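Local coordinates for venom allergen-like (VAL) 4 protein (Schistosoma mansoni, PDB 4P27) that binds lipids and is a probably secreted member of the SCP/TAPS (CAP) superfamily that lacks the prototypical CAP motifs, at residues A[9-14]-A[136-141]. Residues are numbered along the deposited sequence; the frame is centred on the assembly and turned at random.
Sequences RAIYNF and IVCNYA
Within 9-14, I11 alone touches 136-141, and it does so with both of its branches. Its first torsion (CG1 at chi1 -74°) sets the CG2 methyl anti to the backbone N and brings CG2 to within 3.6 Å of C138 SG, somewhat off the line of its CB-CG2 bond. That sulfur is already committed: it forms a disulfide with C125 on the adjacent strand 122-130, and I11 also touches C125, so the methyl packs against the cross-strand bridge. The longer branch leans toward the I136 end of the strand, where CD1 meets I136 CG2 more loosely, at 4.2 Å. I136 and C138, two residues apart, show the same face of the strand to the helix, while V137 and N139 between and beyond them turn to helix 43-54. No hydrogen bond crosses the contact; with the CA atoms of I11 and C138 8.8 Å apart, the join is made by apolar side chains alone. The outer side of the helix faces away from this packing: R9 is exposed and Y12 partly so, with R9 NH1 in plane at its ring edge. Helix 6-22, whose H15 hydrogen-bonds Y140 OH, lies over one face of the central sheet and helix 43-54 covers the other, the alpha-beta-alpha sandwich of the CAP fold; helix 84-93 packs alongside, touched by A10 and F14 from helix 6-22 and by I136 and Y140 from the strand.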
# COMPACT_ATOMS: atom_id res chain seq x y z
N ARG A 9 9.95 9.19 -3.10
CA ARG A 9 10.52 8.38 -4.14
C ARG A 9 10.83 6.97 -3.62
O ARG A 9 10.52 5.97 -4.25
CB ARG A 9 11.77 9.03 -4.80
CG ARG A 9 12.54 8.08 -5.74
CD ARG A 9 11.83 7.79 -7.07
NE ARG A 9 11.41 9.05 -7.71
CZ ARG A 9 10.61 9.20 -8.78
NH1 ARG A 9 10.09 8.15 -9.39
NH2 ARG A 9 10.31 10.43 -9.20
N ALA A 10 11.41 6.89 -2.44
CA ALA A 10 11.65 5.63 -1.82
C ALA A 10 10.31 4.81 -1.63
O ALA A 10 10.31 3.57 -1.82
CB ALA A 10 12.32 5.91 -0.46
N ILE A 11 9.22 5.47 -1.20
CA ILE A 11 7.99 4.73 -0.90
C ILE A 11 7.46 4.22 -2.28
O ILE A 11 7.11 3.11 -2.40
CB ILE A 11 6.98 5.66 -0.24
CG1 ILE A 11 7.42 5.92 1.22
CG2 ILE A 11 5.55 5.03 -0.30
CD1 ILE A 11 6.74 7.17 1.79
N TYR A 12 7.48 5.06 -3.30
CA TYR A 12 7.05 4.70 -4.67
C TYR A 12 7.82 3.52 -5.23
O TYR A 12 7.21 2.50 -5.69
CB TYR A 12 7.19 5.94 -5.60
CG TYR A 12 6.56 5.80 -6.97
CD1 TYR A 12 5.40 4.99 -7.18
CD2 TYR A 12 7.10 6.48 -8.06
CE1 TYR A 12 4.81 4.90 -8.43
CE2 TYR A 12 6.54 6.36 -9.37
CZ TYR A 12 5.41 5.57 -9.54
OH TYR A 12 4.83 5.44 -10.79
N ASN A 13 9.15 3.57 -5.11
CA ASN A 13 9.94 2.44 -5.65
C ASN A 13 9.75 1.15 -4.85
O ASN A 13 9.88 0.04 -5.37
CB ASN A 13 11.46 2.76 -5.61
CG ASN A 13 11.89 3.84 -6.63
OD1 ASN A 13 12.89 4.51 -6.39
ND2 ASN A 13 11.12 4.06 -7.68
N PHE A 14 9.60 1.27 -3.55
CA PHE A 14 9.39 0.07 -2.73
C PHE A 14 8.05 -0.60 -3.20
O PHE A 14 8.00 -1.80 -3.36
CB PHE A 14 9.28 0.49 -1.24
CG PHE A 14 9.24 -0.70 -0.31
CD1 PHE A 14 8.03 -1.38 -0.05
CD2 PHE A 14 10.39 -1.16 0.32
CE1 PHE A 14 8.01 -2.50 0.75
CE2 PHE A 14 10.37 -2.27 1.18
CZ PHE A 14 9.19 -2.94 1.39
N ILE A 136 3.19 8.20 8.37
CA ILE A 136 3.15 7.98 6.91
C ILE A 136 1.73 7.54 6.43
O ILE A 136 1.13 6.64 7.06
CB ILE A 136 4.13 6.89 6.57
CG1 ILE A 136 5.51 7.28 7.14
CG2 ILE A 136 4.13 6.62 5.06
CD1 ILE A 136 6.38 6.07 7.37
N VAL A 137 1.19 8.26 5.42
CA VAL A 137 -0.14 8.03 4.84
C VAL A 137 0.15 7.72 3.38
O VAL A 137 0.78 8.54 2.74
CB VAL A 137 -1.01 9.26 4.93
CG1 VAL A 137 -2.42 9.04 4.31
CG2 VAL A 137 -1.12 9.70 6.41
N CYS A 138 -0.25 6.52 2.88
CA CYS A 138 -0.34 6.25 1.41
C CYS A 138 -1.77 6.11 1.05
O CYS A 138 -2.51 5.39 1.77
CB CYS A 138 0.38 4.97 1.00
SG CYS A 138 2.18 5.17 0.93
N ASN A 139 -2.16 6.84 0.00
CA ASN A 139 -3.47 6.75 -0.63
C ASN A 139 -3.33 6.02 -1.93
O ASN A 139 -2.31 6.17 -2.64
CB ASN A 139 -4.16 8.08 -0.87
CG ASN A 139 -4.54 8.74 0.42
OD1 ASN A 139 -4.95 8.06 1.33
ND2 ASN A 139 -4.38 10.10 0.52
N TYR A 140 -4.35 5.20 -2.23
CA TYR A 140 -4.34 4.34 -3.40
C TYR A 140 -5.75 4.50 -4.11
O TYR A 140 -6.76 4.60 -3.45
CB TYR A 140 -4.22 2.89 -2.98
CG TYR A 140 -3.00 2.58 -2.14
CD1 TYR A 140 -3.03 2.76 -0.72
CD2 TYR A 140 -1.78 2.13 -2.75
CE1 TYR A 140 -1.91 2.47 0.07
CE2 TYR A 140 -0.65 1.82 -1.94
CZ TYR A 140 -0.72 2.04 -0.55
OH TYR A 140 0.36 1.77 0.25
N ALA A 141 -5.78 4.50 -5.44
CA ALA A 141 -7.02 4.61 -6.25
C ALA A 141 -6.94 3.58 -7.39
O ALA A 141 -5.99 3.59 -8.14
CB ALA A 141 -7.12 6.01 -6.86